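Local coordinates for protein NeuRonal IgCAM-5 (Caenorhabditis elegans, PDB 6ON6) that probably acts as a neuronal cell-surface receptor of the immunoglobulin superfamily, its first Ig domain, the part in this structure, forming a homodimer, at residues A18-N31 with N74-S86. Numbering follows the deposited sequence.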
ATOM      1  N   ALA A  18     -14.508  16.556  -8.400  1.00 23.42           N
ATOM      2  CA  ALA A  18     -13.557  17.637  -8.655  1.00 22.58           C
ATOM      3  C   ALA A  18     -13.492  17.898 -10.143  1.00 25.06           C
ATOM      4  O   ALA A  18     -13.679  16.987 -10.952  1.00 27.85           O
ATOM      5  CB  ALA A  18     -12.165  17.242  -8.180  1.00 24.84           C
ATOM      6  N   LEU A  19     -13.226  19.152 -10.486  1.00 23.62           N
ATOM      7  CA  LEU A  19     -12.825  19.501 -11.849  1.00 24.97           C
ATOM      8  C   LEU A  19     -11.319  19.341 -12.001  1.00 24.25           C
ATOM      9  O   LEU A  19     -10.583  19.371 -11.026  1.00 23.26           O
ATOM     10  CB  LEU A  19     -13.184  20.955 -12.152  1.00 23.80           C
ATOM     11  CG  LEU A  19     -14.676  21.314 -12.101  1.00 26.55           C
ATOM     12  CD1 LEU A  19     -14.929  22.776 -12.418  1.00 28.66           C
ATOM     13  CD2 LEU A  19     -15.610  20.399 -12.858  1.00 31.35           C
ATOM     14  N   LEU A  20     -10.849  19.229 -13.253  1.00 24.26           N
ATOM     15  CA  LEU A  20      -9.406  19.189 -13.477  1.00 26.77           C
ATOM     16  C   LEU A  20      -8.733  20.390 -12.821  1.00 23.64           C
ATOM     17  O   LEU A  20      -9.185  21.533 -12.972  1.00 24.99           O
ATOM     18  CB  LEU A  20      -9.068  19.219 -14.977  1.00 28.36           C
ATOM     19  CG  LEU A  20      -9.557  18.048 -15.814  1.00 33.04           C
ATOM     20  CD1 LEU A  20      -9.091  18.227 -17.233  1.00 31.61           C
ATOM     21  CD2 LEU A  20      -9.051  16.734 -15.248  1.00 35.44           C
ATOM     22  N   GLY A  21      -7.630  20.125 -12.123  1.00 21.76           N
ATOM     23  CA  GLY A  21      -6.851  21.138 -11.446  1.00 20.35           C
ATOM     24  C   GLY A  21      -7.285  21.445 -10.026  1.00 20.48           C
ATOM     25  O   GLY A  21      -6.575  22.172  -9.330  1.00 23.35           O
ATOM     26  N   GLN A  22      -8.444  20.938  -9.583  1.00 20.08           N
ATOM     27  CA  GLN A  22      -8.954  21.227  -8.256  1.00 19.19           C
ATOM     28  C   GLN A  22      -8.181  20.381  -7.248  1.00 19.44           C
ATOM     29  O   GLN A  22      -7.723  19.282  -7.571  1.00 21.48           O
ATOM     30  CB  GLN A  22     -10.443  20.836  -8.191  1.00 19.58           C
ATOM     31  CG  GLN A  22     -11.196  21.223  -6.932  1.00 18.84           C
ATOM     32  CD  GLN A  22     -12.699  20.965  -7.066  1.00 20.49           C
ATOM     33  OE1 GLN A  22     -13.259  21.076  -8.171  1.00 20.61           O
ATOM     34  NE2 GLN A  22     -13.371  20.627  -5.933  1.00 19.72           N
ATOM     35  N   ASP A  23      -8.029  20.893  -6.020  1.00 18.22           N
ATOM     36  CA  ASP A  23      -7.446  20.085  -4.944  1.00 18.88           C
ATOM     37  C   ASP A  23      -8.558  19.438  -4.135  1.00 18.88           C
ATOM     38  O   ASP A  23      -9.582  20.068  -3.901  1.00 18.84           O
ATOM     39  CB  ASP A  23      -6.621  20.936  -3.977  1.00 19.72           C
ATOM     40  CG  ASP A  23      -5.388  21.579  -4.612  1.00 20.72           C
ATOM     41  OD1 ASP A  23      -4.982  21.234  -5.734  1.00 22.70           O
ATOM     42  OD2 ASP A  23      -4.834  22.463  -3.937  1.00 31.00           O
ATOM     43  N   VAL A  24      -8.322  18.209  -3.691  1.00 18.04           N
ATOM     44  CA  VAL A  24      -9.326  17.461  -2.916  1.00 18.79           C
ATOM     45  C   VAL A  24      -8.659  16.777  -1.729  1.00 18.01           C
ATOM     46  O   VAL A  24      -7.575  16.210  -1.861  1.00 20.27           O
ATOM     47  CB  VAL A  24     -10.049  16.398  -3.774  1.00 21.50           C
ATOM     48  CG1 VAL A  24     -10.984  15.496  -2.924  1.00 30.84           C
ATOM     49  CG2 VAL A  24     -10.826  17.016  -4.873  1.00 23.46           C
ATOM     50  N   ASP A  25      -9.341  16.771  -0.575  1.00 19.68           N
ATOM     51  CA  ASP A  25      -8.839  16.072   0.599  1.00 19.76           C
ATOM     52  C   ASP A  25      -9.690  14.838   0.903  1.00 20.96           C
ATOM     53  O   ASP A  25     -10.926  14.874   0.751  1.00 24.01           O
ATOM     54  CB  ASP A  25      -8.976  16.958   1.855  1.00 20.84           C
ATOM     55  CG  ASP A  25      -8.012  18.140   1.865  1.00 23.14           C
ATOM     56  OD1 ASP A  25      -7.056  18.166   1.046  1.00 24.17           O
ATOM     57  OD2 ASP A  25      -8.213  19.033   2.719  1.00 28.04           O
ATOM     58  N   PHE A  26      -9.022  13.799   1.398  1.00 21.19           N
ATOM     59  CA  PHE A  26      -9.666  12.648   2.055  1.00 21.13           C
ATOM     60  C   PHE A  26      -9.169  12.645   3.483  1.00 20.48           C
ATOM     61  O   PHE A  26      -7.967  12.670   3.739  1.00 24.09           O
ATOM     62  CB  PHE A  26      -9.303  11.324   1.333  1.00 24.81           C
ATOM     63  CG  PHE A  26     -10.005  11.152   0.011  1.00 23.14           C
ATOM     64  CD1 PHE A  26     -11.304  10.660  -0.021  1.00 23.97           C
ATOM     65  CD2 PHE A  26      -9.393  11.480  -1.195  1.00 22.92           C
ATOM     66  CE1 PHE A  26     -11.976  10.505  -1.201  1.00 24.77           C
ATOM     67  CE2 PHE A  26     -10.081  11.342  -2.364  1.00 26.45           C
ATOM     68  CZ  PHE A  26     -11.358  10.835  -2.391  1.00 26.79           C
ATOM     69  N   THR A  27     -10.102  12.604   4.437  1.00 20.86           N
ATOM     70  CA  THR A  27      -9.736  12.616   5.860  1.00 22.96           C
ATOM     71  C   THR A  27     -10.094  11.294   6.537  1.00 23.20           C
ATOM     72  O   THR A  27     -11.224  10.800   6.407  1.00 24.88           O
ATOM     73  CB  THR A  27     -10.417  13.777   6.598  1.00 23.48           C
ATOM     74  OG1 THR A  27     -10.071  15.009   5.958  1.00 25.40           O
ATOM     75  CG2 THR A  27      -9.995  13.817   8.113  1.00 27.49           C
ATOM     76  N   CYS A  28      -9.127  10.717   7.226  1.00 23.50           N
ATOM     77  CA  CYS A  28      -9.319   9.504   8.011  1.00 24.92           C
ATOM     78  C   CYS A  28      -9.157   9.877   9.478  1.00 23.99           C
ATOM     79  O   CYS A  28      -8.060  10.257   9.906  1.00 27.81           O
ATOM     80  CB  CYS A  28      -8.245   8.514   7.612  1.00 28.13           C
ATOM     81  SG  CYS A  28      -8.405   6.872   8.294  1.00 31.88           S
ATOM     82  N   ILE A  29     -10.231   9.759  10.252  1.00 24.49           N
ATOM     83  CA  ILE A  29     -10.201  10.130  11.660  1.00 25.02           C
ATOM     84  C   ILE A  29     -10.194   8.839  12.464  1.00 29.16           C
ATOM     85  O   ILE A  29     -11.084   7.998  12.310  1.00 31.20           O
ATOM     86  CB  ILE A  29     -11.407  11.006  12.034  1.00 28.21           C
ATOM     87  CG1 ILE A  29     -11.409  12.283  11.158  1.00 32.72           C
ATOM     88  CG2 ILE A  29     -11.358  11.333  13.544  1.00 30.91           C
ATOM     89  CD1 ILE A  29     -12.602  13.221  11.336  1.00 39.68           C
ATOM     90  N   VAL A  30      -9.124   8.612  13.200  1.00 30.42           N
ATOM     91  CA  VAL A  30      -8.940   7.324  13.833  1.00 30.94           C
ATOM     92  C   VAL A  30      -9.040   7.516  15.325  1.00 28.13           C
ATOM     93  O   VAL A  30      -8.262   8.282  15.910  1.00 33.82           O
ATOM     94  CB  VAL A  30      -7.605   6.675  13.468  1.00 33.85           C
ATOM     95  CG1 VAL A  30      -7.616   5.263  14.079  1.00 39.41           C
ATOM     96  CG2 VAL A  30      -7.373   6.670  11.954  1.00 34.27           C
ATOM     97  N   ASN A  31      -9.982   6.794  15.946  1.00 32.56           N
ATOM     98  CA  ASN A  31     -10.117   6.742  17.394  1.00 32.42           C
ATOM     99  C   ASN A  31      -9.347   5.529  17.887  1.00 34.90           C
ATOM    100  O   ASN A  31      -9.352   4.468  17.243  1.00 38.22           O
ATOM    101  CB  ASN A  31     -11.593   6.655  17.800  1.00 32.38           C
ATOM    102  CG  ASN A  31     -12.333   7.940  17.497  1.00 29.65           C
ATOM    103  OD1 ASN A  31     -11.738   9.020  17.530  1.00 37.19           O
ATOM    104  ND2 ASN A  31     -13.600   7.830  17.127  1.00 33.33           N
ATOM    105  N   ASN A  74      -5.656  13.085  15.854  1.00 36.26           N
ATOM    106  CA  ASN A  74      -6.122  11.832  15.283  1.00 34.71           C
ATOM    107  C   ASN A  74      -6.795  11.991  13.925  1.00 37.56           C
ATOM    108  O   ASN A  74      -7.453  11.051  13.463  1.00 36.61           O
ATOM    109  CB  ASN A  74      -7.092  11.162  16.257  1.00 32.95           C
ATOM    110  CG  ASN A  74      -8.407  11.914  16.352  1.00 29.80           C
ATOM    111  OD1 ASN A  74      -8.471  13.105  16.037  1.00 33.93           O
ATOM    112  ND2 ASN A  74      -9.460  11.225  16.768  1.00 39.20           N
ATOM    113  N   GLU A  75      -6.675  13.153  13.289  1.00 36.12           N
ATOM    114  CA  GLU A  75      -7.119  13.325  11.908  1.00 33.49           C
ATOM    115  C   GLU A  75      -5.936  13.219  10.965  1.00 30.13           C
ATOM    116  O   GLU A  75      -4.896  13.869  11.163  1.00 34.83           O
ATOM    117  CB  GLU A  75      -7.846  14.654  11.724  1.00 35.21           C
ATOM    118  CG  GLU A  75      -8.843  14.851  12.845  1.00 39.95           C
ATOM    119  CD  GLU A  75      -9.742  16.017  12.630  1.00 48.98           C
ATOM    120  OE1 GLU A  75      -9.756  16.560  11.511  1.00 51.53           O
ATOM    121  OE2 GLU A  75     -10.430  16.390  13.599  1.00 50.42           O
ATOM    122  N   TRP A  76      -6.092  12.394   9.953  1.00 27.37           N
ATOM    123  CA  TRP A  76      -5.061  12.174   8.947  1.00 28.83           C
ATOM    124  C   TRP A  76      -5.665  12.644   7.636  1.00 26.93           C
ATOM    125  O   TRP A  76      -6.639  12.062   7.154  1.00 24.50           O
ATOM    126  CB  TRP A  76      -4.720  10.688   8.934  1.00 31.35           C
ATOM    127  CG  TRP A  76      -4.158  10.201  10.263  1.00 35.57           C
ATOM    128  CD1 TRP A  76      -4.848  10.054  11.432  1.00 35.47           C
ATOM    129  CD2 TRP A  76      -2.807   9.789  10.546  1.00 33.05           C
ATOM    130  NE1 TRP A  76      -4.015   9.588  12.417  1.00 37.20           N
ATOM    131  CE2 TRP A  76      -2.760   9.420  11.905  1.00 38.45           C
ATOM    132  CE3 TRP A  76      -1.631   9.716   9.782  1.00 32.82           C
ATOM    133  CZ2 TRP A  76      -1.592   8.959  12.519  1.00 36.79           C
ATOM    134  CZ3 TRP A  76      -0.482   9.267  10.393  1.00 37.14           C
ATOM    135  CH2 TRP A  76      -0.469   8.893  11.751  1.00 39.32           C
ATOM    136  N   VAL A  77      -5.107  13.705   7.052  1.00 26.14           N
ATOM    137  CA  VAL A  77      -5.699  14.332   5.878  1.00 23.13           C
ATOM    138  C   VAL A  77      -4.743  14.152   4.715  1.00 23.72           C
ATOM    139  O   VAL A  77      -3.604  14.645   4.756  1.00 25.59           O
ATOM    140  CB  VAL A  77      -5.957  15.826   6.095  1.00 25.03           C
ATOM    141  CG1 VAL A  77      -6.623  16.417   4.876  1.00 26.38           C
ATOM    142  CG2 VAL A  77      -6.822  16.045   7.326  1.00 28.26           C
ATOM    143  N   LEU A  78      -5.206  13.444   3.703  1.00 23.10           N
ATOM    144  CA  LEU A  78      -4.463  13.258   2.463  1.00 22.36           C
ATOM    145  C   LEU A  78      -5.022  14.229   1.430  1.00 20.82           C
ATOM    146  O   LEU A  78      -6.214  14.195   1.116  1.00 22.81           O
ATOM    147  CB  LEU A  78      -4.677  11.837   1.964  1.00 27.00           C
ATOM    148  CG  LEU A  78      -3.966  11.607   0.640  1.00 34.56           C
ATOM    149  CD1 LEU A  78      -2.470  11.483   0.897  1.00 36.20           C
ATOM    150  CD2 LEU A  78      -4.543  10.355   0.060  1.00 36.29           C
ATOM    151  N   THR A  79      -4.170  15.098   0.900  1.00 22.81           N
ATOM    152  CA  THR A  79      -4.581  15.999  -0.172  1.00 21.22           C
ATOM    153  C   THR A  79      -4.074  15.471  -1.501  1.00 22.09           C
ATOM    154  O   THR A  79      -2.901  15.095  -1.610  1.00 23.34           O
ATOM    155  CB  THR A  79      -4.003  17.394   0.056  1.00 22.68           C
ATOM    156  OG1 THR A  79      -4.501  17.901   1.295  1.00 24.40           O
ATOM    157  CG2 THR A  79      -4.357  18.328  -1.069  1.00 23.37           C
ATOM    158  N   ILE A  80      -4.971  15.396  -2.475  1.00 21.16           N
ATOM    159  CA  ILE A  80      -4.588  15.174  -3.876  1.00 21.07           C
ATOM    160  C   ILE A  80      -4.619  16.526  -4.552  1.00 19.78           C
ATOM    161  O   ILE A  80      -5.675  17.146  -4.710  1.00 19.50           O
ATOM    162  CB  ILE A  80      -5.532  14.199  -4.580  1.00 23.41           C
ATOM    163  CG1 ILE A  80      -5.592  12.907  -3.772  1.00 26.98           C
ATOM    164  CG2 ILE A  80      -5.009  13.865  -5.976  1.00 25.31           C
ATOM    165  CD1 ILE A  80      -6.923  12.484  -3.505  1.00 34.42           C
ATOM    166  N   LYS A  81      -3.449  17.020  -4.917  1.00 20.05           N
ATOM    167  CA  LYS A  81      -3.365  18.321  -5.555  1.00 20.25           C
ATOM    168  C   LYS A  81      -3.606  18.180  -7.049  1.00 20.08           C
ATOM    169  O   LYS A  81      -3.229  17.176  -7.665  1.00 20.91           O
ATOM    170  CB  LYS A  81      -1.961  18.896  -5.344  1.00 21.97           C
ATOM    171  CG  LYS A  81      -1.580  19.122  -3.852  1.00 26.98           C
ATOM    172  CD  LYS A  81      -2.270  20.339  -3.310  1.00 32.35           C
ATOM    173  CE  LYS A  81      -1.568  21.584  -3.885  1.00 41.57           C
ATOM    174  NZ  LYS A  81      -2.168  22.890  -3.444  1.00 42.94           N
ATOM    175  N   ASN A  82      -4.156  19.238  -7.657  1.00 20.05           N
ATOM    176  CA  ASN A  82      -4.161  19.356  -9.120  1.00 21.25           C
ATOM    177  C   ASN A  82      -4.793  18.122  -9.770  1.00 20.81           C
ATOM    178  O   ASN A  82      -4.200  17.437 -10.587  1.00 22.49           O
ATOM    179  CB  ASN A  82      -2.738  19.594  -9.663  1.00 22.33           C
ATOM    180  CG  ASN A  82      -2.722  19.845 -11.141  1.00 24.77           C
ATOM    181  OD1 ASN A  82      -3.681  20.378 -11.710  1.00 28.38           O
ATOM    182  ND2 ASN A  82      -1.643  19.411 -11.778  1.00 30.12           N
ATOM    183  N   VAL A  83      -6.037  17.836  -9.378  1.00 20.79           N
ATOM    184  CA  VAL A  83      -6.660  16.580  -9.776  1.00 21.77           C
ATOM    185  C   VAL A  83      -6.736  16.445 -11.297  1.00 23.79           C
ATOM    186  O   VAL A  83      -7.040  17.409 -12.005  1.00 22.56           O
ATOM    187  CB  VAL A  83      -8.050  16.503  -9.112  1.00 23.50           C
ATOM    188  CG1 VAL A  83      -8.897  15.500  -9.814  1.00 30.66           C
ATOM    189  CG2 VAL A  83      -7.889  16.179  -7.616  1.00 24.64           C
ATOM    190  N   GLN A  84      -6.454  15.233 -11.787  1.00 23.09           N
ATOM    191  CA  GLN A  84      -6.478  14.902 -13.204  1.00 23.16           C
ATOM    192  C   GLN A  84      -7.336  13.655 -13.375  1.00 26.00           C
ATOM    193  O   GLN A  84      -7.679  12.979 -12.411  1.00 26.43           O
ATOM    194  CB  GLN A  84      -5.055  14.632 -13.681  1.00 26.67           C
ATOM    195  CG  GLN A  84      -4.132  15.845 -13.539  1.00 27.05           C
ATOM    196  CD  GLN A  84      -4.517  16.985 -14.424  1.00 27.67           C
ATOM    197  OE1 GLN A  84      -4.821  16.770 -15.627  1.00 28.00           O
ATOM    198  NE2 GLN A  84      -4.357  18.219 -13.914  1.00 28.87           N
ATOM    199  N   GLU A  85      -7.705  13.351 -14.607  1.00 29.61           N
ATOM    200  CA  GLU A  85      -8.408  12.118 -14.935  1.00 28.44           C
ATOM    201  C   GLU A  85      -7.757  10.888 -14.316  1.00 30.20           C
ATOM    202  O   GLU A  85      -8.450  10.019 -13.776  1.00 32.29           O
ATOM    203  CB  GLU A  85      -8.446  11.944 -16.440  1.00 30.70           C
ATOM    204  CG  GLU A  85      -9.336  12.922 -17.157  1.00 36.04           C
ATOM    205  CD  GLU A  85      -9.551  12.491 -18.610  1.00 42.69           C
ATOM    206  OE1 GLU A  85      -8.767  12.898 -19.513  1.00 50.18           O
ATOM    207  OE2 GLU A  85     -10.497  11.699 -18.826  1.00 49.74           O
ATOM    208  N   SER A  86      -6.433  10.821 -14.306  1.00 33.91           N
ATOM    209  CA  SER A  86      -5.752   9.659 -13.763  1.00 29.34           C
ATOM    210  C   SER A  86      -5.933   9.529 -12.255  1.00 28.04           C
ATOM    211  O   SER A  86      -5.669   8.449 -11.716  1.00 30.28           O
ATOM    212  CB  SER A  86      -4.263   9.681 -14.092  1.00 36.43           C
ATOM    213  OG  SER A  86      -3.729  10.930 -13.745  1.00 38.55           O
TER
HETATM  214  O   HOH W   1      -4.033  23.053  -9.641  1.00 33.15           O
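The F26 ring meets I80 CD1 at its edge, in the ring plane, with CD1 3.5 Å from F26 CD2. Y91 also meets this ring, the two planes inclined by about 20°. At the W76 indole, C28 O lies near the ring plane at an edge, and V30 CG2 approaches obliquely. The carboxylate of D25 is met from above its plane: T79 OG1 donates to D25 OD1 over 2.6 Å, the two side chains lying side by side. D25 OD2 hydrogen-bonds a glycerol, probably from the crystallisation liquor. The D23 carboxylate is gripped at both oxygens. CG stands beside the backbone N (chi1 -64°), which brings OD1 to the N82 N-H, N to OD1 2.9 Å, nearly in line with the C-O bond. K81 folds back through bends at chi2 and chi3, and its NZ reaches D23 OD2 on the syn side at 2.7 Å as a salt bridge. Without this carboxylate, as with an alanine here, K81 would probably lose its mate and the N82 N-H its acceptor, and the lysine chain would be left freer to turn.

Strands 24-31 and 75-80 run antiparallel at 159°. Paired backbone bonds join V24 with I80, F26 with L78 and C28 with W76. Beyond them, G21 N donates to V83 O at 2.8 Å, and V83 N returns a bond to Q22 O. G21 is the third residue of a type II turn from L19 to Q22, where its phi is positive.

This is the B-E strand pair of an immunoglobulin sandwich. V24, F26, C28, W76, L78 and I80 face the core, where C28 forms the disulfide to C93 and F40 packs on C28, W76 and L78. Strand 63-69 flanks 75-80, strand 7-8 flanks 24-31, and V83 reaches V109 on strand 101-110 of the other sheet.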